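Local coordinates for carbohydrate deacetylase Agd3 (Neosartorya fumigata, PDB 6NWZ), which probably removes N-acetyl groups from the exopolysaccharide galactosaminogalactan, a zinc-dependent step needed for biofilm formation by this fungus, at residues S427-P432 and G451-V456; W472-T476 and M486-P490; H392-N396 and P433-G437; G437-G441 and S480-A484; R380-H385 and G418-W424. One frame throughout, in Å; residues are numbered along the deposited sequence.

Contact 1. Residues S427-P432 and G451-V456; sequences SNGIIP and GIRNCV
Gly429 and Asn454 form a single beta bridge. It joins the short strand 429-430 to strand 454-456, with helix 441-449 lying between them in the chain. Backbone hydrogen bonds come first. Asn428 O receives two N-H groups, Arg453 N at 2.8 Å and Asn454 N at 3.1 Å. The Arg453 bond is nearly straight at its hydrogen (177°) but tilts out of the carbonyl plane, while Asn454 N approaches the carbonyl almost head-on (161°). Ile430 N adds only a weak bond to Asn454 O.

The two asparagine amides also meet, their planes 84° apart. Asn428 ND2 is 3.2 Å from Asn454 ND2, but both are donors, so they do not hydrogen-bond.

Apolar contacts follow. The side chains of Ile430 and Ile452 lie roughly perpendicular, and Ile430 CG2 meets Ile452 CD1 at 3.6 Å. Trp447 of helix 441-449 packs on both. Ile431 and Val456 lie side by side, with Ile431 CG2 and Val456 CG1 3.7 Å apart. Ile431 also touches Asp255, a zinc ligand, so this end of the contact borders the metal region of the deacetylase domain. Last comes the Pro432 ring: its CG sits 3.3 Å from Val456 O, and its CD packs against Val456 CG1 at 3.8 Å.

Contact 2. Residues W472-T476 and M486-P490; sequences WPYFT and MQVNP
Val488 and Tyr474 form a hydrogen-bonded pair of an antiparallel ladder between strands 474-475 and 487-492. Val488 N reaches Tyr474 O at 2.7 Å, and Tyr474 N returns a bond to Val488 O at 3.0 Å. Val488 has CG2 anti to its carbonyl carbon, which brings this methyl to the edge of the Tyr474 ring, 3.9 Å from CD2. The same methyl touches Thr476 CG2.

Thr476 grips Met486 twice. Its N bonds Met486 O at 3.0 Å, in the carbonyl plane, and its OG1 accepts from Met486 N, also at 3.0 Å. OG1 stands between backbone N and carbonyl carbon (chi1 66°) and donates to Phe483 O. The side chains of Thr476 and Met486 lie alongside each other, with OG1 3.4 Å from Met486 CB.

Pro473 packs obliquely over the Gln487 side chain, its CG 3.5 Å from Gln487 NE2. That amide nitrogen is held by Ser598 O and, weakly, by Asn489 OD1. On its far side strand 487-492 pairs with strand 454-456, so strand 474-475 adds an antiparallel partner to an otherwise parallel run. The backbone bond from Thr476 N carries the pairing one step past the strand, and OG1 serves Met486 N, so both N-H groups here are met.

Contact 3. Residues H392-N396 and P433-G437; sequences HEEQN and PAITG. With ZN (zinc ion), chain L.
The loops His392-Asn396 and Pro433-Gly437 run in the same general direction without regular structure, and come closest at Asn396 and Gly437, whose CA atoms are 4.2 Å apart. Thr436 and Asn396 provide the hydrogen bonds. Thr436 OG1 accepts from Gln395 N at 3.0 Å (165° at the hydrogen) and donates to Pro433 O at 2.6 Å. This hydroxyl therefore braces its own loop and holds the facing one. Asn396 OD1 takes Gly437 N at 2.7 Å, with the donor in the plane of the amide carbonyl. Asn396 ND2 bonds Thr336.

Pro433 is the main apolar piece. Its CB lies over the centre of one face of the His392 ring, 4.0 Å from the centroid and only 4° off the normal, a CH-pi contact. Its CG meets Gln395 NE2 at 3.6 Å, where the two side chains cross at about a right angle. Gln395 OE1 is held by Trp447 NE1.

With CG anti to the backbone N (chi1 -165°), the His392 ring swings toward Pro433 and its NE2 reaches the zinc ion at 2.4 Å. Glu394 OE2 lies at the edge of the His392 ring, and Glu394 with Asp335 binds a second zinc ion. Asp256 and His388 are the other protein ligands of the first zinc. This Asp-His-His set is typical of the metal site of metal-dependent polysaccharide deacetylases.

Contact 4. Residues G437-G441 and S480-A484; sequences GLHNG and SDGFA
A type I turn from Gly437 to Asn440 leads into helix 441-449, and it meets the end of helix 478-481 through His439 and Asp481. The turn is closed by Asn440 N to Gly437 O at 3.0 Å. Asn440 is the N-cap residue, and its OD1 bonds Ala443 N.

His439 ND1 faces two acceptors of the other segment. Asp481 OD1 is 2.7 Å away at the ring edge, but the bond is weak because it is strongly bent (117°). ND1 also donates to Ser480 O at 3.3 Å, a straighter bond (143°), from above that carbonyl plane. Ring and carboxylate planes are 29° apart. Asp481 CB lies 3.3 Å from Leu438 O. The other carboxylate oxygen, Asp481 OD2, accepts from Thr477 N; Tyr474 OH lies very close to it.

The glycines bring the backbones together. Gly482 leaves the helix with positive phi, and its O receives a CA-H...O contact from Gly441 CA at 3.4 Å. Phe483 CB follows, 4.0 Å from Gly441 O.

His439 NE2, the second ring nitrogen, bonds Glu339 OE2. With a carboxylate near each ring nitrogen, the imidazole would probably favour the protonated, positively charged form, which would help hold the turn to the helix end.

Contact 5. Residues R380-H385 and G418-W424; sequences RDAFGH and GLDQAKW
Gly418 follows helix 400-417, and its O accepts Arg380 NH1 at 3.2 Å. The donor stands above the carbonyl plane, on the opposite face from Gln421 N, which bonds the same oxygen. Leu419 comes next, its CD2 3.8 Å from Arg380 CG and against the His385 ring. Gln421 runs beside the arginine, pointing the same way.

Ala422 CB fits in the corner formed by His385 CD2 (3.4 Å) and Arg380 CG (3.5 Å). The His385 ring is held at both nitrogens: NE2 bonds Arg380 O at 2.6 Å, in the ring plane, and ND1 is bonded to His304. The arginine bends at chi3 (61°), which lets its guanidinium form a salt bridge with Asp381.

Lys423 N bonds Asp381 OD1 at 3.2 Å, meeting it from above the carboxylate plane. Trp424 ends the segment. A water accepts from Trp424 N and donates to Phe383 O, while Trp424 O takes a weak bond from His385 N at 3.0 Å. The indole edge lies against Ala382 O, and Phe299 stacks on the ring.

Around the contact, Phe383 packs on helix 275-289 and Leu419 on helix 400-417. Strand 384-387 lies between strands 300-304 and 424-426 in the parallel part of the sheet.

Overall arrangement
From the N terminus, 380-385 opens contact 5, which closes at 418-424 after helix 400-417. Contact 3 opens inside that loop, at 392-396, but closes beyond it at 433-437, so the two cross. Contact 1 begins just after contact 5 closes. It crosses contact 3, then closes at 451-456 after helix 441-449. Contact 4 starts at Gly437, which it shares with contact 3, and crosses contact 1. Contact 2 opens after contact 1 has closed and crosses contact 4. None nests within another. Contacts 5, 1 and 2 reach the same sheet of the deacetylase domain. Contact 3 joins the two loops beside the zinc sites; contact 4 ties the turn before helix 441-449 to the end of helix 478-481.

Contact 1. Residues S427-P432 and G451-V456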
# COMPACT_ATOMS: atom_id res chain seq x y z
N SER A 427 -11.16 12.66 13.71
CA SER A 427 -11.50 14.01 14.14
C SER A 427 -10.57 15.08 13.59
O SER A 427 -10.94 16.26 13.59
CB SER A 427 -11.51 14.10 15.67
OG SER A 427 -10.25 13.74 16.23
N ASN A 428 -9.37 14.71 13.13
CA ASN A 428 -8.39 15.67 12.64
C ASN A 428 -8.19 15.58 11.13
O ASN A 428 -7.23 16.15 10.61
CB ASN A 428 -7.06 15.48 13.36
CG ASN A 428 -6.45 14.11 13.11
OD1 ASN A 428 -7.13 13.19 12.65
ND2 ASN A 428 -5.17 13.97 13.41
N GLY A 429 -9.08 14.88 10.42
CA GLY A 429 -8.92 14.71 8.99
C GLY A 429 -10.26 14.69 8.29
O GLY A 429 -11.30 14.42 8.88
N ILE A 430 -10.21 15.00 6.99
CA ILE A 430 -11.38 14.99 6.14
C ILE A 430 -11.04 14.30 4.83
O ILE A 430 -9.87 14.12 4.48
CB ILE A 430 -11.92 16.41 5.84
CG1 ILE A 430 -10.96 17.15 4.90
CG2 ILE A 430 -12.14 17.19 7.12
CD1 ILE A 430 -11.49 18.48 4.42
N ILE A 431 -12.08 13.91 4.11
CA ILE A 431 -11.96 13.54 2.70
C ILE A 431 -12.41 14.76 1.90
O ILE A 431 -13.62 15.01 1.79
CB ILE A 431 -12.80 12.30 2.36
CG1 ILE A 431 -12.46 11.14 3.30
CG2 ILE A 431 -12.61 11.92 0.90
CD1 ILE A 431 -13.20 9.85 3.00
N PRO A 432 -11.49 15.55 1.35
CA PRO A 432 -11.89 16.80 0.68
C PRO A 432 -12.84 16.52 -0.47
O PRO A 432 -12.69 15.51 -1.18
CB PRO A 432 -10.56 17.38 0.19
CG PRO A 432 -9.58 16.25 0.26
CD PRO A 432 -10.03 15.37 1.37
N GLY A 451 -10.52 21.65 13.63
CA GLY A 451 -9.56 20.65 14.07
C GLY A 451 -8.81 19.86 13.01
O GLY A 451 -8.20 18.84 13.34
N ILE A 452 -8.82 20.31 11.75
CA ILE A 452 -8.34 19.51 10.63
C ILE A 452 -6.85 19.75 10.43
O ILE A 452 -6.40 20.89 10.31
CB ILE A 452 -9.13 19.82 9.35
CG1 ILE A 452 -10.62 19.60 9.58
CG2 ILE A 452 -8.65 18.95 8.19
CD1 ILE A 452 -10.93 18.30 10.28
N ARG A 453 -6.08 18.66 10.38
CA ARG A 453 -4.64 18.69 10.18
C ARG A 453 -4.17 17.84 9.01
O ARG A 453 -3.07 18.08 8.49
CB ARG A 453 -3.91 18.22 11.45
CG ARG A 453 -4.25 19.02 12.69
CD ARG A 453 -3.57 20.37 12.68
NE ARG A 453 -3.91 21.17 13.84
CZ ARG A 453 -4.82 22.13 13.84
NH1 ARG A 453 -5.48 22.40 12.72
NH2 ARG A 453 -5.08 22.81 14.95
N ASN A 454 -4.96 16.87 8.57
CA ASN A 454 -4.58 15.97 7.50
C ASN A 454 -5.80 15.70 6.63
O ASN A 454 -6.94 16.00 6.99
CB ASN A 454 -4.04 14.65 8.05
CG ASN A 454 -5.07 13.91 8.86
OD1 ASN A 454 -5.95 13.24 8.31
ND2 ASN A 454 -4.98 14.03 10.18
N CYS A 455 -5.55 15.10 5.47
CA CYS A 455 -6.62 14.78 4.55
C CYS A 455 -6.15 13.65 3.64
O CYS A 455 -5.18 12.95 3.95
CB CYS A 455 -7.06 16.02 3.76
SG CYS A 455 -5.91 16.52 2.45
N VAL A 456 -6.84 13.49 2.51
CA VAL A 456 -6.53 12.44 1.56
C VAL A 456 -6.47 13.07 0.18
O VAL A 456 -7.16 14.06 -0.10
CB VAL A 456 -7.58 11.30 1.64
CG1 VAL A 456 -8.90 11.72 1.01
CG2 VAL A 456 -7.05 10.06 1.01

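Contact 2. Residues W472-T476 and M486-P490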
# COMPACT_ATOMS: atom_id res chain seq x y z
N TRP A 472 5.92 8.13 1.94
CA TRP A 472 5.70 9.36 2.69
C TRP A 472 4.47 10.10 2.19
O TRP A 472 4.12 10.01 1.01
CB TRP A 472 6.91 10.30 2.59
CG TRP A 472 8.18 9.73 3.15
CD1 TRP A 472 8.33 8.60 3.89
CD2 TRP A 472 9.49 10.29 3.00
NE1 TRP A 472 9.65 8.40 4.21
CE2 TRP A 472 10.39 9.43 3.68
CE3 TRP A 472 10.00 11.42 2.36
CZ2 TRP A 472 11.75 9.67 3.73
CZ3 TRP A 472 11.36 11.66 2.42
CH2 TRP A 472 12.22 10.79 3.10
N PRO A 473 3.79 10.84 3.07
CA PRO A 473 2.73 11.73 2.61
C PRO A 473 3.31 13.02 2.05
O PRO A 473 4.46 13.39 2.31
CB PRO A 473 1.92 11.99 3.88
CG PRO A 473 2.96 11.93 4.97
CD PRO A 473 3.94 10.86 4.53
N TYR A 474 2.49 13.71 1.27
CA TYR A 474 2.84 15.02 0.73
C TYR A 474 2.45 16.10 1.73
O TYR A 474 1.41 16.00 2.40
CB TYR A 474 2.14 15.25 -0.61
CG TYR A 474 2.20 16.68 -1.11
CD1 TYR A 474 3.30 17.14 -1.82
CD2 TYR A 474 1.15 17.56 -0.89
CE1 TYR A 474 3.36 18.45 -2.28
CE2 TYR A 474 1.20 18.87 -1.34
CZ TYR A 474 2.31 19.31 -2.04
OH TYR A 474 2.35 20.61 -2.49
N PHE A 475 3.29 17.12 1.85
CA PHE A 475 3.05 18.23 2.77
C PHE A 475 2.85 19.50 1.96
O PHE A 475 3.70 19.86 1.14
CB PHE A 475 4.21 18.38 3.76
CG PHE A 475 4.31 17.26 4.75
CD1 PHE A 475 3.45 17.19 5.84
CD2 PHE A 475 5.25 16.25 4.59
CE1 PHE A 475 3.53 16.15 6.75
CE2 PHE A 475 5.34 15.21 5.50
CZ PHE A 475 4.48 15.16 6.58
N THR A 476 1.73 20.18 2.20
CA THR A 476 1.40 21.38 1.44
C THR A 476 2.40 22.49 1.74
O THR A 476 2.97 22.57 2.83
CB THR A 476 -0.01 21.85 1.77
OG1 THR A 476 -0.07 22.27 3.14
CG2 THR A 476 -1.01 20.72 1.56
N MET A 486 -0.37 21.20 5.88
CA MET A 486 -1.41 20.19 5.77
C MET A 486 -0.84 18.91 5.19
O MET A 486 -0.11 18.93 4.19
CB MET A 486 -2.56 20.70 4.90
CG MET A 486 -3.86 19.93 5.09
SD MET A 486 -4.69 20.29 6.66
CE MET A 486 -4.99 22.04 6.48
N GLN A 487 -1.16 17.78 5.82
CA GLN A 487 -0.64 16.48 5.42
C GLN A 487 -1.62 15.82 4.45
O GLN A 487 -2.77 15.54 4.81
CB GLN A 487 -0.39 15.59 6.64
CG GLN A 487 0.25 14.25 6.31
CD GLN A 487 0.41 13.36 7.53
OE1 GLN A 487 0.53 13.84 8.66
NE2 GLN A 487 0.41 12.05 7.30
N VAL A 488 -1.16 15.55 3.23
CA VAL A 488 -1.96 14.91 2.20
C VAL A 488 -1.52 13.46 2.10
O VAL A 488 -0.43 13.16 1.61
CB VAL A 488 -1.83 15.63 0.85
CG1 VAL A 488 -2.66 14.92 -0.21
CG2 VAL A 488 -2.26 17.08 0.98
N ASN A 489 -2.37 12.55 2.58
CA ASN A 489 -2.05 11.13 2.49
C ASN A 489 -2.53 10.57 1.15
O ASN A 489 -3.60 10.94 0.67
CB ASN A 489 -2.71 10.36 3.63
CG ASN A 489 -2.36 10.93 4.99
OD1 ASN A 489 -1.26 10.71 5.51
ND2 ASN A 489 -3.30 11.66 5.58
N PRO A 490 -1.76 9.67 0.55
CA PRO A 490 -2.13 9.14 -0.77
C PRO A 490 -3.36 8.24 -0.70
O PRO A 490 -3.71 7.68 0.34
CB PRO A 490 -0.89 8.34 -1.19
CG PRO A 490 -0.21 8.00 0.10
CD PRO A 490 -0.46 9.16 1.02

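Contact 3. Residues H392-N396 and P433-G437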
# COMPACT_ATOMS: atom_id res chain seq x y z
N HIS A 392 -20.70 19.42 0.28
CA HIS A 392 -19.89 18.91 -0.83
C HIS A 392 -19.53 20.01 -1.82
O HIS A 392 -19.34 19.75 -3.01
CB HIS A 392 -20.59 17.75 -1.54
CG HIS A 392 -19.69 16.96 -2.43
ND1 HIS A 392 -19.22 17.45 -3.63
CD2 HIS A 392 -19.17 15.72 -2.30
CE1 HIS A 392 -18.44 16.54 -4.20
NE2 HIS A 392 -18.40 15.48 -3.41
N GLU A 393 -19.41 21.25 -1.34
CA GLU A 393 -19.01 22.36 -2.20
C GLU A 393 -17.57 22.19 -2.64
O GLU A 393 -16.68 21.93 -1.83
CB GLU A 393 -19.18 23.69 -1.47
CG GLU A 393 -18.72 24.90 -2.27
CD GLU A 393 -18.80 26.20 -1.49
OE1 GLU A 393 -19.09 26.15 -0.28
OE2 GLU A 393 -18.57 27.28 -2.08
N GLU A 394 -17.34 22.34 -3.95
CA GLU A 394 -15.99 22.31 -4.49
C GLU A 394 -15.23 23.55 -4.04
O GLU A 394 -15.76 24.67 -4.07
CB GLU A 394 -16.04 22.24 -6.01
CG GLU A 394 -17.24 21.47 -6.54
CD GLU A 394 -16.87 20.12 -7.12
OE1 GLU A 394 -15.90 20.06 -7.91
OE2 GLU A 394 -17.55 19.12 -6.79
N GLN A 395 -13.99 23.36 -3.61
CA GLN A 395 -13.24 24.40 -2.91
C GLN A 395 -12.04 24.91 -3.69
O GLN A 395 -11.23 25.66 -3.13
CB GLN A 395 -12.80 23.88 -1.55
CG GLN A 395 -13.93 23.29 -0.73
CD GLN A 395 -13.46 22.72 0.58
OE1 GLN A 395 -12.29 22.86 0.95
NE2 GLN A 395 -14.37 22.07 1.31
N ASN A 396 -11.90 24.54 -4.97
CA ASN A 396 -10.75 25.01 -5.75
C ASN A 396 -10.73 26.52 -5.87
O ASN A 396 -9.64 27.12 -5.92
CB ASN A 396 -10.77 24.37 -7.14
CG ASN A 396 -10.18 22.98 -7.14
OD1 ASN A 396 -9.84 22.44 -6.09
ND2 ASN A 396 -10.08 22.38 -8.33
N PRO A 433 -13.83 17.38 -0.69
CA PRO A 433 -14.91 17.05 -1.63
C PRO A 433 -14.39 17.03 -3.06
O PRO A 433 -13.93 18.05 -3.59
CB PRO A 433 -15.93 18.18 -1.41
CG PRO A 433 -15.09 19.34 -0.93
CD PRO A 433 -13.95 18.75 -0.15
N ALA A 434 -14.46 15.85 -3.69
CA ALA A 434 -13.90 15.63 -5.03
C ALA A 434 -12.42 15.99 -5.08
O ALA A 434 -11.90 16.36 -6.13
CB ALA A 434 -14.67 16.42 -6.09
N ILE A 435 -11.73 15.86 -3.93
CA ILE A 435 -10.32 16.21 -3.78
C ILE A 435 -10.09 17.62 -4.32
O ILE A 435 -9.26 17.82 -5.23
CB ILE A 435 -9.41 15.17 -4.47
CG1 ILE A 435 -9.89 13.76 -4.14
CG2 ILE A 435 -7.98 15.31 -3.98
CD1 ILE A 435 -9.87 13.45 -2.65
N THR A 436 -10.81 18.60 -3.79
CA THR A 436 -10.71 19.99 -4.23
C THR A 436 -10.28 20.88 -3.07
O THR A 436 -10.41 20.52 -1.89
CB THR A 436 -12.03 20.50 -4.83
OG1 THR A 436 -13.06 20.51 -3.83
CG2 THR A 436 -12.47 19.62 -5.99
N GLY A 437 -9.75 22.05 -3.41
CA GLY A 437 -9.25 22.98 -2.43
C GLY A 437 -7.84 22.72 -1.95
O GLY A 437 -7.32 23.49 -1.14
ZN ZN L . -17.43 13.37 -2.85

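Contact 4. Residues G437-G441 and S480-A484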
# COMPACT_ATOMS: atom_id res chain seq x y z
N GLY A 437 -9.75 22.05 -3.41
CA GLY A 437 -9.25 22.98 -2.43
C GLY A 437 -7.84 22.72 -1.95
O GLY A 437 -7.32 23.49 -1.14
N LEU A 438 -7.19 21.66 -2.44
CA LEU A 438 -5.83 21.34 -2.02
C LEU A 438 -4.81 22.35 -2.53
O LEU A 438 -3.65 22.30 -2.10
CB LEU A 438 -5.45 19.93 -2.47
CG LEU A 438 -6.05 18.77 -1.66
CD1 LEU A 438 -7.50 18.49 -2.02
CD2 LEU A 438 -5.21 17.52 -1.81
N HIS A 439 -5.19 23.25 -3.44
CA HIS A 439 -4.32 24.35 -3.86
C HIS A 439 -4.91 25.70 -3.49
O HIS A 439 -4.36 26.74 -3.87
CB HIS A 439 -4.05 24.27 -5.36
CG HIS A 439 -3.35 23.02 -5.79
ND1 HIS A 439 -2.05 22.73 -5.43
CD2 HIS A 439 -3.77 21.98 -6.55
CE1 HIS A 439 -1.70 21.57 -5.95
NE2 HIS A 439 -2.72 21.09 -6.64
N ASN A 440 -6.02 25.71 -2.76
CA ASN A 440 -6.64 26.93 -2.26
C ASN A 440 -6.13 27.17 -0.85
O ASN A 440 -6.51 26.46 0.09
CB ASN A 440 -8.16 26.81 -2.30
CG ASN A 440 -8.86 28.09 -1.93
OD1 ASN A 440 -8.34 28.92 -1.19
ND2 ASN A 440 -10.07 28.27 -2.45
N GLY A 441 -5.25 28.16 -0.69
CA GLY A 441 -4.71 28.44 0.63
C GLY A 441 -5.77 28.86 1.63
O GLY A 441 -5.72 28.48 2.81
N SER A 480 3.23 26.22 -3.48
CA SER A 480 2.49 25.37 -4.39
C SER A 480 1.00 25.29 -4.07
O SER A 480 0.20 25.04 -4.98
CB SER A 480 3.08 23.95 -4.38
OG SER A 480 4.49 23.99 -4.57
N ASP A 481 0.61 25.50 -2.82
CA ASP A 481 -0.76 25.26 -2.40
C ASP A 481 -1.39 26.42 -1.65
O ASP A 481 -2.56 26.30 -1.24
CB ASP A 481 -0.83 23.99 -1.54
CG ASP A 481 -0.09 22.82 -2.17
OD1 ASP A 481 -0.47 22.42 -3.30
OD2 ASP A 481 0.88 22.32 -1.56
N GLY A 482 -0.68 27.52 -1.45
CA GLY A 482 -1.19 28.66 -0.71
C GLY A 482 -1.20 28.50 0.79
O GLY A 482 -1.53 29.45 1.50
N PHE A 483 -0.84 27.32 1.30
CA PHE A 483 -0.84 27.05 2.73
C PHE A 483 0.17 25.94 2.99
O PHE A 483 0.32 25.02 2.18
CB PHE A 483 -2.23 26.64 3.22
CG PHE A 483 -2.28 26.24 4.67
CD1 PHE A 483 -2.10 24.92 5.05
CD2 PHE A 483 -2.53 27.18 5.65
CE1 PHE A 483 -2.16 24.55 6.38
CE2 PHE A 483 -2.59 26.82 6.99
CZ PHE A 483 -2.40 25.50 7.35
N ALA A 484 0.86 26.03 4.12
CA ALA A 484 1.91 25.09 4.48
C ALA A 484 1.54 24.35 5.75
O ALA A 484 1.09 24.96 6.72
CB ALA A 484 3.25 25.80 4.66

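Contact 5. Residues R380-H385 and G418-W424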
# COMPACT_ATOMS: atom_id res chain seq x y z
N ARG A 380 -23.60 2.15 13.59
CA ARG A 380 -22.55 3.16 13.60
C ARG A 380 -21.20 2.55 13.98
O ARG A 380 -20.18 2.83 13.33
CB ARG A 380 -22.91 4.27 14.58
CG ARG A 380 -21.80 5.26 14.84
CD ARG A 380 -22.08 6.03 16.11
NE ARG A 380 -22.14 5.15 17.26
CZ ARG A 380 -22.55 5.52 18.47
NH1 ARG A 380 -22.94 6.77 18.69
NH2 ARG A 380 -22.57 4.64 19.47
N ASP A 381 -21.18 1.72 15.02
CA ASP A 381 -19.92 1.22 15.55
C ASP A 381 -19.33 0.09 14.73
O ASP A 381 -18.23 -0.38 15.05
CB ASP A 381 -20.12 0.78 17.00
CG ASP A 381 -20.42 1.95 17.93
OD1 ASP A 381 -19.93 3.07 17.68
OD2 ASP A 381 -21.16 1.74 18.92
N ALA A 382 -20.00 -0.36 13.68
CA ALA A 382 -19.43 -1.36 12.79
C ALA A 382 -18.65 -0.75 11.63
O ALA A 382 -17.97 -1.49 10.91
CB ALA A 382 -20.53 -2.28 12.26
N PHE A 383 -18.72 0.56 11.45
CA PHE A 383 -18.08 1.24 10.33
C PHE A 383 -17.16 2.35 10.84
O PHE A 383 -17.26 2.78 11.99
CB PHE A 383 -19.12 1.84 9.37
CG PHE A 383 -19.97 0.81 8.67
CD1 PHE A 383 -20.98 0.15 9.35
CD2 PHE A 383 -19.78 0.52 7.33
CE1 PHE A 383 -21.77 -0.79 8.71
CE2 PHE A 383 -20.56 -0.41 6.68
CZ PHE A 383 -21.56 -1.07 7.37
N GLY A 384 -16.26 2.80 9.96
CA GLY A 384 -15.50 4.00 10.22
C GLY A 384 -16.23 5.24 9.73
O GLY A 384 -17.07 5.19 8.84
N HIS A 385 -15.89 6.39 10.32
CA HIS A 385 -16.60 7.62 10.02
C HIS A 385 -15.62 8.78 9.93
O HIS A 385 -14.71 8.91 10.75
CB HIS A 385 -17.67 7.90 11.08
CG HIS A 385 -18.61 6.75 11.28
ND1 HIS A 385 -19.76 6.59 10.54
CD2 HIS A 385 -18.55 5.69 12.11
CE1 HIS A 385 -20.38 5.49 10.92
NE2 HIS A 385 -19.66 4.92 11.87
N GLY A 418 -24.49 12.19 16.56
CA GLY A 418 -23.84 11.19 17.38
C GLY A 418 -22.76 10.39 16.70
O GLY A 418 -22.14 9.53 17.35
N LEU A 419 -22.50 10.63 15.41
CA LEU A 419 -21.52 9.83 14.69
C LEU A 419 -20.12 10.02 15.24
O LEU A 419 -19.30 9.10 15.18
CB LEU A 419 -21.57 10.16 13.20
CG LEU A 419 -22.81 9.65 12.48
CD1 LEU A 419 -22.87 10.13 11.03
CD2 LEU A 419 -22.86 8.12 12.55
N ASP A 420 -19.81 11.19 15.80
CA ASP A 420 -18.46 11.41 16.31
C ASP A 420 -18.17 10.59 17.55
O ASP A 420 -17.04 10.63 18.05
CB ASP A 420 -18.22 12.89 16.60
CG ASP A 420 -19.12 13.45 17.68
OD1 ASP A 420 -20.00 12.72 18.19
OD2 ASP A 420 -18.95 14.64 18.02
N GLN A 421 -19.15 9.85 18.06
CA GLN A 421 -18.96 8.96 19.20
C GLN A 421 -18.63 7.54 18.78
O GLN A 421 -18.51 6.67 19.65
CB GLN A 421 -20.22 8.96 20.08
CG GLN A 421 -20.51 10.30 20.75
CD GLN A 421 -19.40 10.72 21.70
OE1 GLN A 421 -18.62 11.63 21.40
NE2 GLN A 421 -19.33 10.07 22.86
N ALA A 422 -18.49 7.28 17.49
CA ALA A 422 -18.30 5.92 17.01
C ALA A 422 -16.95 5.38 17.48
O ALA A 422 -16.02 6.12 17.79
CB ALA A 422 -18.38 5.87 15.49
N LYS A 423 -16.87 4.05 17.53
CA LYS A 423 -15.62 3.39 17.87
C LYS A 423 -14.51 3.83 16.92
O LYS A 423 -13.38 4.12 17.36
CB LYS A 423 -15.80 1.87 17.83
CG LYS A 423 -14.49 1.10 17.96
CD LYS A 423 -14.71 -0.41 18.00
CE LYS A 423 -15.48 -0.90 16.78
NZ LYS A 423 -15.55 -2.38 16.72
N TRP A 424 -14.81 3.90 15.63
CA TRP A 424 -13.85 4.26 14.59
C TRP A 424 -14.27 5.60 14.01
O TRP A 424 -15.20 5.67 13.19
CB TRP A 424 -13.79 3.17 13.52
CG TRP A 424 -13.23 1.88 14.02
CD1 TRP A 424 -12.13 1.71 14.81
CD2 TRP A 424 -13.75 0.56 13.78
NE1 TRP A 424 -11.92 0.38 15.07
CE2 TRP A 424 -12.90 -0.35 14.44
CE3 TRP A 424 -14.84 0.07 13.06
CZ2 TRP A 424 -13.11 -1.72 14.41
CZ3 TRP A 424 -15.05 -1.30 13.03
CH2 TRP A 424 -14.19 -2.18 13.70
O HOH W 1 -17.15 2.54 15.00